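Local coordinates for uncharacterized metalloprotein (Deinococcus radiodurans, PDB 3GG7) that binds manganese and probably hydrolyses ester bonds as a TatD-type metal-dependent hydrolase, though its substrate and biological role are uncharacterised, at residues A22-Q27 and G49-W54; A39-L44 and L78-F83; G85-D90 and A104-I109; F167-T172 and D189-E194. All blocks are in the same frame, centred on the assembly; numbering follows the deposited sequence. Where two conformers were deposited one is given.

Contact 1. Residues A22-Q27 and G49-W54; sequences ACEERQ and GRPHVW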
loop_
_atom_site.group_PDB
_atom_site.type_symbol
_atom_site.label_atom_id
_atom_site.label_comp_id
_atom_site.label_asym_id
_atom_site.label_seq_id
_atom_site.Cartn_x
_atom_site.Cartn_y
_atom_site.Cartn_z
ATOM N N ALA A 22 -3.320 11.342 16.494
ATOM C CA ALA A 22 -2.488 10.420 17.248
ATOM C C ALA A 22 -1.194 10.072 16.508
ATOM O O ALA A 22 -0.143 9.865 17.108
ATOM C CB ALA A 22 -3.277 9.158 17.568
ATOM N N CYS A 23 -1.288 9.989 15.182
ATOM C CA CYS A 23 -0.092 9.800 14.351
ATOM C C CYS A 23 0.834 11.004 14.412
ATOM O O CYS A 23 2.046 10.869 14.587
ATOM C CB CYS A 23 -0.478 9.489 12.902
ATOM S SG CYS A 23 -1.306 7.897 12.683
ATOM N N GLU A 24 0.275 12.204 14.317
ATOM C CA GLU A 24 1.110 13.402 14.488
ATOM C C GLU A 24 1.783 13.506 15.841
ATOM O O GLU A 24 2.948 13.902 15.936
ATOM C CB GLU A 24 0.322 14.673 14.271
ATOM C CG GLU A 24 0.080 15.033 12.864
ATOM C CD GLU A 24 1.342 15.161 11.983
ATOM O OE1 GLU A 24 2.468 15.513 12.405
ATOM O OE2 GLU A 24 1.134 14.873 10.816
ATOM N N GLU A 25 1.059 13.169 16.910
ATOM C CA GLU A 25 1.650 13.199 18.245
ATOM C C GLU A 25 2.860 12.286 18.326
ATOM O O GLU A 25 3.845 12.606 18.989
ATOM C CB GLU A 25 0.602 12.822 19.317
ATOM C CG GLU A 25 -0.459 13.903 19.550
ATOM C CD GLU A 25 -1.764 13.378 20.183
ATOM O OE1 GLU A 25 -1.914 12.156 20.416
ATOM O OE2 GLU A 25 -2.676 14.195 20.406
ATOM N N ARG A 26 2.797 11.155 17.624
ATOM C CA ARG A 26 3.876 10.178 17.623
ATOM C C ARG A 26 4.909 10.435 16.539
ATOM O O ARG A 26 5.891 9.707 16.434
ATOM C CB ARG A 26 3.274 8.790 17.385
ATOM C CG ARG A 26 2.426 8.279 18.536
ATOM C CD ARG A 26 1.728 6.988 18.129
ATOM N NE ARG A 26 1.232 6.269 19.296
ATOM C CZ ARG A 26 0.128 6.582 19.963
ATOM N NH1 ARG A 26 -0.634 7.595 19.588
ATOM N NH2 ARG A 26 -0.216 5.859 21.023
ATOM N N GLN A 27 4.692 11.468 15.731
ATOM C CA GLN A 27 5.475 11.708 14.518
ATOM C C GLN A 27 5.630 10.416 13.702
ATOM O O GLN A 27 6.722 10.051 13.237
ATOM C CB GLN A 27 6.802 12.387 14.857
ATOM C CG GLN A 27 6.562 13.625 15.716
ATOM C CD GLN A 27 7.459 14.801 15.395
ATOM O OE1 GLN A 27 8.522 14.946 15.977
ATOM N NE2 GLN A 27 7.005 15.671 14.485
ATOM N N GLY A 49 -2.493 20.522 7.890
ATOM C CA GLY A 49 -1.716 20.798 9.076
ATOM C C GLY A 49 -1.016 19.612 9.708
ATOM O O GLY A 49 -0.459 19.742 10.797
ATOM N N ARG A 50 -1.010 18.464 9.009
ATOM C CA ARG A 50 -0.481 17.225 9.533
ATOM C C ARG A 50 0.551 16.650 8.541
ATOM O O ARG A 50 0.191 15.849 7.668
ATOM C CB ARG A 50 -1.625 16.220 9.792
ATOM C CG ARG A 50 -2.682 16.768 10.743
ATOM C CD ARG A 50 -3.550 15.649 11.363
ATOM N NE ARG A 50 -4.447 16.268 12.345
ATOM C CZ ARG A 50 -5.690 16.663 12.108
ATOM N NH1 ARG A 50 -6.315 16.401 10.964
ATOM N NH2 ARG A 50 -6.360 17.281 13.096
ATOM N N PRO A 51 1.826 17.066 8.670
ATOM C CA PRO A 51 2.853 16.720 7.679
ATOM C C PRO A 51 3.234 15.260 7.664
ATOM O O PRO A 51 3.879 14.843 6.730
ATOM C CB PRO A 51 4.037 17.596 8.100
ATOM C CG PRO A 51 3.891 17.704 9.542
ATOM C CD PRO A 51 2.406 17.832 9.788
ATOM N N HIS A 52 2.828 14.479 8.668
ATOM C CA HIS A 52 3.059 13.024 8.658
ATOM C C HIS A 52 1.974 12.250 7.972
ATOM O O HIS A 52 2.111 11.034 7.828
ATOM C CB HIS A 52 3.215 12.499 10.070
ATOM C CG HIS A 52 4.498 12.934 10.703
ATOM N ND1 HIS A 52 4.620 14.134 11.370
ATOM C CD2 HIS A 52 5.735 12.393 10.653
ATOM C CE1 HIS A 52 5.880 14.280 11.747
ATOM N NE2 HIS A 52 6.573 13.235 11.341
ATOM N N VAL A 53 0.917 12.905 7.516
ATOM C CA VAL A 53 -0.181 12.215 6.843
ATOM C C VAL A 53 -0.034 12.460 5.337
ATOM O O VAL A 53 -0.226 13.582 4.871
ATOM C CB VAL A 53 -1.558 12.745 7.317
ATOM C CG1 VAL A 53 -2.681 12.053 6.542
ATOM C CG2 VAL A 53 -1.743 12.515 8.844
ATOM N N TRP A 54 0.332 11.420 4.593
ATOM C CA TRP A 54 0.586 11.505 3.152
ATOM C C TRP A 54 -0.537 10.756 2.455
ATOM O O TRP A 54 -0.652 9.526 2.569
ATOM C CB TRP A 54 1.925 10.832 2.833
ATOM C CG TRP A 54 3.135 11.420 3.520
ATOM C CD1 TRP A 54 3.189 12.523 4.338
ATOM C CD2 TRP A 54 4.492 10.944 3.409
ATOM N NE1 TRP A 54 4.488 12.747 4.733
ATOM C CE2 TRP A 54 5.300 11.789 4.184
ATOM C CE3 TRP A 54 5.086 9.874 2.728
ATOM C CZ2 TRP A 54 6.680 11.599 4.317
ATOM C CZ3 TRP A 54 6.451 9.700 2.845
ATOM C CH2 TRP A 54 7.234 10.572 3.635
#
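His52 meets Glu24 at its ring edge and Gln27 over a face, where the Schellman motif ending helix 16-25, with Gln27 at positive phi, faces the type I beta turn from Arg50 to Val53 that leads into strand 53-55. Followed outward, the histidine first sets CB against Glu24 OE2, at 3.2 Å. With chi1 at -70°, CG lies beside its own backbone N, which lets ring and peptide share one carboxylate: ND1 donates to Glu24 OE1 over 2.8 Å, reaching it from above the carboxylate plane, while His52 N takes the syn lone pair of Glu24 OE2, also at 2.8 Å. Farther round, His52 CD2 comes to 3.6 Å from Gln27 O, and His52 NE2 lies 3.6 Å from Gln27 CB. Glu24 reaches the turn because its chain bends at chi2 (-56°), laying CG 3.7 Å from Arg50 CB. With an alanine at Glu24, His52 ND1 and His52 N would probably both lose this acceptor and the imidazole be freer to turn. Arg50 itself leads away, its NH1 bonded to Leu46 O. Over one imidazole face stands Gln27 CA, a CH-pi contact 3.8 Å from the His52 ring centroid and 12° off its normal.

Contact 2. Residues A39-L44 and L78-F83; sequences AWRGTL and LPETRF. With SO4 (sulfate ion), chain C.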
loop_
_atom_site.group_PDB
_atom_site.type_symbol
_atom_site.label_atom_id
_atom_site.label_comp_id
_atom_site.label_asym_id
_atom_site.label_seq_id
_atom_site.Cartn_x
_atom_site.Cartn_y
_atom_site.Cartn_z
ATOM N N ALA A 39 -13.312 9.942 -2.960
ATOM C CA ALA A 39 -12.989 10.181 -1.548
ATOM C C ALA A 39 -11.841 11.170 -1.347
ATOM O O ALA A 39 -11.549 11.554 -0.228
ATOM C CB ALA A 39 -12.671 8.853 -0.841
ATOM N N TRP A 40 -11.219 11.618 -2.432
ATOM C CA TRP A 40 -9.982 12.405 -2.339
ATOM C C TRP A 40 -10.127 13.651 -1.453
ATOM O O TRP A 40 -9.330 13.872 -0.550
ATOM C CB TRP A 40 -9.501 12.756 -3.773
ATOM C CG TRP A 40 -8.281 13.576 -3.765
ATOM C CD1 TRP A 40 -8.177 14.887 -4.140
ATOM C CD2 TRP A 40 -6.986 13.185 -3.325
ATOM N NE1 TRP A 40 -6.895 15.328 -3.987
ATOM C CE2 TRP A 40 -6.136 14.305 -3.477
ATOM C CE3 TRP A 40 -6.452 11.994 -2.814
ATOM C CZ2 TRP A 40 -4.793 14.268 -3.128
ATOM C CZ3 TRP A 40 -5.098 11.952 -2.507
ATOM C CH2 TRP A 40 -4.299 13.076 -2.633
ATOM N N ARG A 41 -11.121 14.488 -1.706
ATOM C CA ARG A 41 -11.170 15.765 -1.003
ATOM C C ARG A 41 -11.356 15.532 0.500
ATOM O O ARG A 41 -10.694 16.125 1.322
ATOM C CB ARG A 41 -12.283 16.655 -1.537
ATOM C CG ARG A 41 -11.954 17.311 -2.834
ATOM C CD ARG A 41 -11.296 18.670 -2.681
ATOM N NE ARG A 41 -10.878 19.100 -4.008
ATOM C CZ ARG A 41 -9.647 18.959 -4.507
ATOM N NH1 ARG A 41 -8.643 18.540 -3.757
ATOM N NH2 ARG A 41 -9.410 19.294 -5.759
ATOM N N GLY A 42 -12.273 14.625 0.847
ATOM C CA GLY A 42 -12.572 14.365 2.226
ATOM C C GLY A 42 -11.407 13.730 2.967
ATOM O O GLY A 42 -11.101 14.055 4.121
ATOM N N THR A 43 -10.750 12.782 2.337
ATOM C CA THR A 43 -9.636 12.109 2.977
ATOM C C THR A 43 -8.383 12.976 3.004
ATOM O O THR A 43 -7.703 13.039 4.026
ATOM C CB THR A 43 -9.398 10.773 2.292
ATOM O OG1 THR A 43 -10.601 10.017 2.398
ATOM C CG2 THR A 43 -8.255 10.037 2.961
ATOM N N LEU A 44 -8.111 13.712 1.923
ATOM C CA LEU A 44 -7.017 14.689 1.925
ATOM C C LEU A 44 -7.155 15.700 3.080
ATOM O O LEU A 44 -6.163 16.155 3.633
ATOM C CB LEU A 44 -6.958 15.437 0.581
ATOM C CG LEU A 44 -5.879 16.490 0.415
ATOM C CD1 LEU A 44 -4.447 15.929 0.571
ATOM C CD2 LEU A 44 -6.069 17.094 -0.973
ATOM N N LEU A 78 -5.279 13.390 -9.959
ATOM C CA LEU A 78 -3.924 12.871 -10.056
ATOM C C LEU A 78 -2.817 13.925 -9.926
ATOM O O LEU A 78 -1.813 13.658 -9.299
ATOM C CB LEU A 78 -3.777 12.034 -11.324
ATOM C CG LEU A 78 -2.645 11.024 -11.482
ATOM C CD1 LEU A 78 -2.440 10.159 -10.229
ATOM C CD2 LEU A 78 -2.955 10.210 -12.725
ATOM N N PRO A 79 -3.019 15.149 -10.455
ATOM C CA PRO A 79 -1.963 16.165 -10.292
ATOM C C PRO A 79 -1.688 16.598 -8.850
ATOM O O PRO A 79 -0.638 17.209 -8.560
ATOM C CB PRO A 79 -2.506 17.346 -11.097
ATOM C CG PRO A 79 -3.376 16.737 -12.105
ATOM C CD PRO A 79 -4.070 15.609 -11.366
ATOM N N GLU A 80 -2.598 16.285 -7.935
ATOM C CA GLU A 80 -2.471 16.705 -6.542
ATOM C C GLU A 80 -1.675 15.788 -5.618
ATOM O O GLU A 80 -1.538 16.076 -4.425
ATOM C CB GLU A 80 -3.860 16.913 -5.949
ATOM C CG GLU A 80 -4.629 17.991 -6.688
ATOM C CD GLU A 80 -6.004 18.225 -6.133
ATOM O OE1 GLU A 80 -6.198 18.082 -4.894
ATOM O OE2 GLU A 80 -6.906 18.540 -6.943
ATOM N N THR A 81 -1.164 14.679 -6.131
ATOM C CA THR A 81 -0.461 13.742 -5.262
ATOM C C THR A 81 0.593 12.958 -5.998
ATOM O O THR A 81 0.433 12.661 -7.184
ATOM C CB THR A 81 -1.441 12.763 -4.525
ATOM O OG1 THR A 81 -0.688 11.931 -3.632
ATOM C CG2 THR A 81 -2.220 11.905 -5.507
ATOM N N ARG A 82 1.632 12.580 -5.262
ATOM C CA ARG A 82 2.661 11.686 -5.792
ATOM C C ARG A 82 2.353 10.221 -5.499
ATOM O O ARG A 82 3.082 9.335 -5.959
ATOM C CB ARG A 82 4.052 12.097 -5.297
ATOM C CG ARG A 82 4.401 11.835 -3.887
ATOM C CD ARG A 82 5.739 12.554 -3.454
ATOM N NE ARG A 82 5.722 14.025 -3.552
ATOM C CZ ARG A 82 6.617 14.787 -4.204
ATOM N NH1 ARG A 82 7.660 14.258 -4.846
ATOM N NH2 ARG A 82 6.474 16.103 -4.237
ATOM N N PHE A 83 1.274 9.943 -4.745
ATOM C CA PHE A 83 0.978 8.599 -4.269
ATOM C C PHE A 83 -0.370 8.136 -4.780
ATOM O O PHE A 83 -1.372 8.867 -4.674
ATOM C CB PHE A 83 0.946 8.522 -2.742
ATOM C CG PHE A 83 2.172 9.103 -2.067
ATOM C CD1 PHE A 83 3.365 8.379 -2.008
ATOM C CD2 PHE A 83 2.113 10.342 -1.455
ATOM C CE1 PHE A 83 4.469 8.930 -1.368
ATOM C CE2 PHE A 83 3.209 10.886 -0.827
ATOM C CZ PHE A 83 4.393 10.143 -0.773
HETATM S S SO4 C . -13.331 19.431 -6.733
HETATM O O1 SO4 C . -11.956 19.703 -7.127
HETATM O O2 SO4 C . -13.463 19.520 -5.276
HETATM O O3 SO4 C . -14.228 20.430 -7.339
HETATM O O4 SO4 C . -13.666 18.097 -7.230
#
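Glu80 OE1 takes two donors from the helix of residues 40-44, the indole of Trp40 and the guanidinium of Arg41. Arg41 grips the carboxylate end-on in a two-bond salt bridge: NH1 gives to Glu80 OE1 over 2.7 Å and NH2 to Glu80 OE2 over 2.9 Å, each on a syn lone pair. The two flat groups lie only 8° from coplanar, which suits this end-on pairing. Trp40 NE1 comes to the same Glu80 OE1 from above the carboxylate plane, at 3.0 Å and with a nearly straight bond of 169°, so it does not compete with Arg41 for the syn position. Glu80 is extended beyond CG (chi2 180°), which carries its acceptors across to the helix. Arg41 also donates to a sulfate, probably from the crystallisation liquor: NE binds sulfate O2 at 2.9 Å and NH2 binds sulfate O1 at 2.9 Å, while Arg76 and Tyr77 hold the ion too. At the far end of the indole, Trp40 CH2 rests 3.4 Å from Thr81 CB. Thr81 OG1 accepts from Phe83 N, forming an ST turn, and is also bonded to Thr55 O. A leucine replacing Trp40 would probably cost Glu80 OE1 its indole donor and open a gap beside Thr81. In the fold, the contact ties helix 40-44 to the loop between helix 72-77 and strand 83-88; Tyr77 meets the Trp40 ring, and Thr55 of strand 53-55 lies against Trp40, Thr43 and Leu44.

Contact 3. Residues G85-D90 and A104-I109; sequences GEVGLD and AVFQHI. With MN (manganese (II) ion), chain B.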
loop_
_atom_site.group_PDB
_atom_site.type_symbol
_atom_site.label_atom_id
_atom_site.label_comp_id
_atom_site.label_asym_id
_atom_site.label_seq_id
_atom_site.Cartn_x
_atom_site.Cartn_y
_atom_site.Cartn_z
ATOM N N GLY A 85 -3.026 4.839 -4.472
ATOM C CA GLY A 85 -3.393 3.623 -3.751
ATOM C C GLY A 85 -4.625 3.905 -2.909
ATOM O O GLY A 85 -4.885 5.063 -2.574
ATOM N N GLU A 86 -5.407 2.873 -2.560
ATOM C CA GLU A 86 -5.138 1.482 -2.908
ATOM C C GLU A 86 -5.696 1.179 -4.297
ATOM O O GLU A 86 -6.837 1.528 -4.618
ATOM C CB GLU A 86 -5.824 0.591 -1.870
ATOM C CG GLU A 86 -5.583 -0.894 -2.075
ATOM C CD GLU A 86 -5.806 -1.720 -0.837
ATOM O OE1 GLU A 86 -6.229 -1.155 0.210
ATOM O OE2 GLU A 86 -5.542 -2.937 -0.912
ATOM N N VAL A 87 -4.877 0.510 -5.126
ATOM C CA VAL A 87 -5.259 0.133 -6.498
ATOM C C VAL A 87 -4.828 -1.306 -6.719
ATOM O O VAL A 87 -4.003 -1.810 -5.954
ATOM C CB VAL A 87 -4.634 1.028 -7.563
ATOM C CG1 VAL A 87 -5.136 2.487 -7.442
ATOM C CG2 VAL A 87 -3.097 0.993 -7.487
ATOM N N GLY A 88 -5.385 -1.986 -7.717
ATOM C CA GLY A 88 -4.864 -3.324 -8.066
ATOM C C GLY A 88 -5.935 -4.289 -8.498
ATOM O O GLY A 88 -6.929 -3.885 -9.092
ATOM N N LEU A 89 -5.712 -5.568 -8.220
ATOM C CA LEU A 89 -6.576 -6.632 -8.706
ATOM C C LEU A 89 -6.772 -7.609 -7.557
ATOM O O LEU A 89 -5.870 -7.780 -6.720
ATOM C CB LEU A 89 -5.932 -7.379 -9.896
ATOM C CG LEU A 89 -5.632 -6.584 -11.155
ATOM C CD1 LEU A 89 -4.824 -7.409 -12.197
ATOM C CD2 LEU A 89 -6.917 -6.068 -11.785
ATOM N N ASP A 90 -7.932 -8.267 -7.516
ATOM C CA ASP A 90 -8.222 -9.268 -6.501
ATOM C C ASP A 90 -8.859 -10.474 -7.191
ATOM O O ASP A 90 -9.874 -10.342 -7.877
ATOM C CB ASP A 90 -9.140 -8.699 -5.406
ATOM C CG ASP A 90 -9.306 -9.659 -4.238
ATOM O OD1 ASP A 90 -9.789 -10.781 -4.455
ATOM O OD2 ASP A 90 -8.944 -9.312 -3.087
ATOM N N ALA A 104 -9.960 -3.360 -16.394
ATOM C CA ALA A 104 -10.137 -2.107 -17.087
ATOM C C ALA A 104 -9.714 -0.908 -16.245
ATOM O O ALA A 104 -8.983 -0.031 -16.717
ATOM C CB ALA A 104 -11.578 -1.952 -17.529
ATOM N N VAL A 105 -10.184 -0.872 -14.996
ATOM C CA VAL A 105 -9.850 0.226 -14.114
ATOM C C VAL A 105 -8.351 0.284 -13.794
ATOM O O VAL A 105 -7.735 1.350 -13.817
ATOM C CB VAL A 105 -10.677 0.153 -12.791
ATOM C CG1 VAL A 105 -10.120 1.081 -11.732
ATOM C CG2 VAL A 105 -12.132 0.496 -13.070
ATOM N N PHE A 106 -7.767 -0.853 -13.433
ATOM C CA PHE A 106 -6.355 -0.867 -13.092
ATOM C C PHE A 106 -5.480 -0.465 -14.288
ATOM O O PHE A 106 -4.519 0.295 -14.159
ATOM C CB PHE A 106 -5.952 -2.263 -12.573
ATOM C CG PHE A 106 -4.578 -2.333 -11.988
ATOM C CD1 PHE A 106 -4.064 -1.341 -11.162
ATOM C CD2 PHE A 106 -3.785 -3.440 -12.251
ATOM C CE1 PHE A 106 -2.779 -1.469 -10.621
ATOM C CE2 PHE A 106 -2.510 -3.563 -11.740
ATOM C CZ PHE A 106 -1.997 -2.604 -10.929
ATOM N N GLN A 107 -5.830 -0.967 -15.465
ATOM C CA GLN A 107 -5.066 -0.600 -16.670
ATOM C C GLN A 107 -5.184 0.897 -16.927
ATOM O O GLN A 107 -4.185 1.574 -17.233
ATOM C CB GLN A 107 -5.583 -1.375 -17.866
ATOM C CG GLN A 107 -5.056 -0.890 -19.191
ATOM C CD GLN A 107 -5.537 -1.771 -20.312
ATOM O OE1 GLN A 107 -6.662 -1.617 -20.798
ATOM N NE2 GLN A 107 -4.694 -2.709 -20.719
ATOM N N HIS A 108 -6.398 1.437 -16.769
ATOM C CA HIS A 108 -6.645 2.887 -16.904
ATOM C C HIS A 108 -5.757 3.664 -15.928
ATOM O O HIS A 108 -5.109 4.651 -16.295
ATOM C CB HIS A 108 -8.129 3.218 -16.668
ATOM C CG HIS A 108 -8.433 4.683 -16.568
ATOM N ND1 HIS A 108 -8.840 5.444 -17.651
ATOM C CD2 HIS A 108 -8.435 5.515 -15.504
ATOM C CE1 HIS A 108 -9.065 6.684 -17.254
ATOM N NE2 HIS A 108 -8.821 6.756 -15.956
ATOM N N ILE A 109 -5.724 3.196 -14.678
ATOM C CA ILE A 109 -4.977 3.864 -13.639
ATOM C C ILE A 109 -3.490 3.879 -13.989
ATOM O O ILE A 109 -2.857 4.913 -13.892
ATOM C CB ILE A 109 -5.257 3.244 -12.262
ATOM C CG1 ILE A 109 -6.620 3.781 -11.760
ATOM C CG2 ILE A 109 -4.148 3.577 -11.288
ATOM C CD1 ILE A 109 -7.154 3.160 -10.490
HETATM MN MN MN B . -5.676 -1.615 2.200
HETATM O O HOH W 1 -6.077 -3.603 2.011
#
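Glu86 OE2 is held by two partners, a metal-bound water that donates over 3.0 Å and His124 ND1, while Glu86 OE1 binds the manganese at 2.1 Å. From this residue, which follows a cis peptide, the chain turns a corner, and the next three residues pack on helix 99-115. Here the contact is wholly apolar. Phe106 carries most of it: its CG stands opposite the backbone N (chi1 -171°), which projects the ring off the helix against the strand. Gly88 CA lies over one face as a CH-pi contact, 3.8 Å from the Phe106 ring centroid and 15° off its normal, displaced toward the rim. The backbone angles of Gly88 would jam a CB against the preceding carbonyl, though such a CB would point away from the helix. To either side of this glycine in sequence, a branched residue approaches the ring obliquely: Val87 CG2 comes to 4.0 Å from Phe106 CE1, and Leu89 CG to 3.8 Å from Phe106 CD2. The other branch of the valine serves the following helical turn, with Val87 CG1 3.7 Å from Ile109 CD1. Asp90 OD2 then bonds His124 NE2, so that Glu86 and Asp90 bond the two ring nitrogens of a histidine predicted to bind a second cation. This is the strand-to-helix packing of a beta-alpha-beta unit in a TIM barrel, with a metal ligand at the corner near the C-terminal end of strand 83-88; His7, His9, Asp196 and the water complete the observed manganese site.

Contact 4. Residues F167-T172 and D189-E194; sequences FSVGPT and DRVLTE
Phe167 to Val169 and Val191 to Thr193 run side by side as parallel strands of the TIM-type barrel, their short axes 4.5 Å apart and 38° from parallel; Gly170 and Glu194 continue the pairing. Backbone hydrogen bonds come first: Phe167 N to Arg190 O, Leu192 N to Phe167 O (2.8 Å), Val169 N to Leu192 O and Glu194 N to Val169 O. Weaker CA-H...O contacts fill in between, the shortest joining Ser168 CA and Leu192 O at 3.2 Å. Gly170 N, by contrast, is buried with no partner. Apolar packing is slight: Val169 CG2 touches Val191 CG1 at 4.1 Å on the sheet face that also carries Phe167 and Thr193, whose hydroxyl is bonded to Ile4 O. Ser168 and Leu192 share the other face, their CB atoms 4.1 Å apart. The side-chain polar bond lies at the metal-bearing end of the strands. In Glu194, chi1 of 67° places CG 3.6 Å from Val169 C, and the extended chain beyond carries the carboxylate to Ser168. Glu194 OE2 is bonded to ND1 of His148, a predicted metal ligand, and is thus probably a second-shell group that positions it. Ser168 OG donates to the anti side of Glu194 OE1 over a short 2.5 Å.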
loop_
_atom_site.group_PDB
_atom_site.type_symbol
_atom_site.label_atom_id
_atom_site.label_comp_id
_atom_site.label_asym_id
_atom_site.label_seq_id
_atom_site.Cartn_x
_atom_site.Cartn_y
_atom_site.Cartn_z
ATOM N N PHE A 167 7.929 -3.655 -1.426
ATOM C CA PHE A 167 7.002 -4.410 -0.612
ATOM C C PHE A 167 6.720 -3.702 0.676
ATOM O O PHE A 167 7.653 -3.264 1.334
ATOM C CB PHE A 167 7.585 -5.817 -0.319
ATOM C CG PHE A 167 8.030 -6.516 -1.555
ATOM C CD1 PHE A 167 7.131 -7.298 -2.284
ATOM C CD2 PHE A 167 9.305 -6.313 -2.056
ATOM C CE1 PHE A 167 7.511 -7.887 -3.466
ATOM C CE2 PHE A 167 9.696 -6.887 -3.254
ATOM C CZ PHE A 167 8.796 -7.696 -3.952
ATOM N N SER A 168 5.445 -3.600 1.054
ATOM C CA SER A 168 5.108 -3.155 2.379
ATOM C C SER A 168 4.511 -4.330 3.128
ATOM O O SER A 168 3.603 -4.998 2.659
ATOM C CB SER A 168 4.196 -1.897 2.367
ATOM O OG SER A 168 2.988 -2.107 1.645
ATOM N N VAL A 169 5.083 -4.602 4.291
ATOM C CA VAL A 169 4.796 -5.819 5.018
ATOM C C VAL A 169 4.169 -5.452 6.344
ATOM O O VAL A 169 4.528 -4.429 6.954
ATOM C CB VAL A 169 6.074 -6.709 5.195
ATOM C CG1 VAL A 169 6.726 -6.995 3.849
ATOM C CG2 VAL A 169 7.070 -6.073 6.136
ATOM N N GLY A 170 3.218 -6.273 6.773
ATOM C CA GLY A 170 2.415 -6.013 7.942
ATOM C C GLY A 170 2.529 -7.043 9.039
ATOM O O GLY A 170 3.340 -7.975 8.955
ATOM N N PRO A 171 1.708 -6.898 10.081
ATOM C CA PRO A 171 1.780 -7.784 11.247
ATOM C C PRO A 171 1.606 -9.275 10.956
ATOM O O PRO A 171 2.275 -10.104 11.587
ATOM C CB PRO A 171 0.627 -7.288 12.113
ATOM C CG PRO A 171 0.530 -5.815 11.783
ATOM C CD PRO A 171 0.794 -5.763 10.306
ATOM N N THR A 172 0.726 -9.631 10.024
ATOM C CA THR A 172 0.458 -11.051 9.767
ATOM C C THR A 172 1.664 -11.692 9.079
ATOM O O THR A 172 2.035 -12.822 9.398
ATOM C CB THR A 172 -0.838 -11.281 8.949
ATOM O OG1 THR A 172 -0.712 -10.712 7.642
ATOM C CG2 THR A 172 -2.036 -10.674 9.644
ATOM N N ASP A 189 16.540 -3.354 1.114
ATOM C CA ASP A 189 16.438 -1.956 0.669
ATOM C C ASP A 189 15.140 -1.646 -0.100
ATOM O O ASP A 189 14.974 -0.527 -0.589
ATOM C CB ASP A 189 17.711 -1.486 -0.090
ATOM C CG ASP A 189 18.037 -2.304 -1.314
ATOM O OD1 ASP A 189 17.251 -3.194 -1.698
ATOM O OD2 ASP A 189 19.103 -2.020 -1.931
ATOM N N ARG A 190 14.232 -2.627 -0.172
ATOM C CA ARG A 190 12.908 -2.412 -0.791
ATOM C C ARG A 190 11.751 -2.811 0.130
ATOM O O ARG A 190 10.608 -2.976 -0.335
ATOM C CB ARG A 190 12.822 -3.174 -2.106
ATOM C CG ARG A 190 13.621 -2.507 -3.244
ATOM C CD ARG A 190 13.268 -3.082 -4.610
ATOM N NE ARG A 190 14.286 -3.992 -5.101
ATOM C CZ ARG A 190 14.107 -4.849 -6.098
ATOM N NH1 ARG A 190 12.933 -4.926 -6.740
ATOM N NH2 ARG A 190 15.122 -5.628 -6.463
ATOM N N VAL A 191 12.025 -2.922 1.426
ATOM C CA VAL A 191 11.036 -3.304 2.426
ATOM C C VAL A 191 10.542 -2.086 3.214
ATOM O O VAL A 191 11.327 -1.306 3.746
ATOM C CB VAL A 191 11.570 -4.402 3.347
ATOM C CG1 VAL A 191 10.571 -4.762 4.446
ATOM C CG2 VAL A 191 11.844 -5.637 2.499
ATOM N N LEU A 192 9.217 -1.925 3.225
ATOM C CA LEU A 192 8.532 -0.902 4.016
ATOM C C LEU A 192 7.615 -1.636 4.971
ATOM O O LEU A 192 7.278 -2.805 4.768
ATOM C CB LEU A 192 7.699 0.009 3.082
ATOM C CG LEU A 192 8.482 0.660 1.949
ATOM C CD1 LEU A 192 7.543 1.343 0.992
ATOM C CD2 LEU A 192 9.564 1.624 2.484
ATOM N N THR A 193 7.168 -0.933 6.005
ATOM C CA THR A 193 6.264 -1.482 7.003
ATOM C C THR A 193 4.862 -0.876 6.817
ATOM O O THR A 193 4.753 0.263 6.422
ATOM C CB THR A 193 6.786 -1.197 8.426
ATOM O OG1 THR A 193 7.178 0.170 8.543
ATOM C CG2 THR A 193 8.011 -2.078 8.762
ATOM N N GLU A 194 3.822 -1.637 7.142
ATOM C CA GLU A 194 2.416 -1.171 7.061
ATOM C C GLU A 194 1.576 -1.845 8.133
ATOM O O GLU A 194 2.035 -2.817 8.745
ATOM C CB GLU A 194 1.810 -1.506 5.688
ATOM C CG GLU A 194 1.621 -3.017 5.419
ATOM C CD GLU A 194 0.741 -3.316 4.188
ATOM O OE1 GLU A 194 1.021 -2.773 3.102
ATOM O OE2 GLU A 194 -0.249 -4.063 4.338
#

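In the fold
Contacts 1 and 2 interlock along the chain, their segments alternating, and their centres lie 17 Å apart; Trp54 of the first packs on Phe83 of the second. Contact 2 is followed almost at once in sequence by contact 3, their centres about 16 Å apart, and contact 4 comes last. Contacts 3 and 4 involve the outermost strands, 83-88 and 191-193, of one parallel five-stranded sheet; contact 1 reaches strand 53-55 of the three-stranded one. Together the two sheets are consistent with the eight-stranded TIM barrel of the TatD family. Contacts 1 and 2 are surface contacts; 3 and 4 are buried, on opposite sides of the chain's centre, contact 3 supplying a manganese ligand and contact 4 placing the Glu194 side chain about 6 Å from the ion.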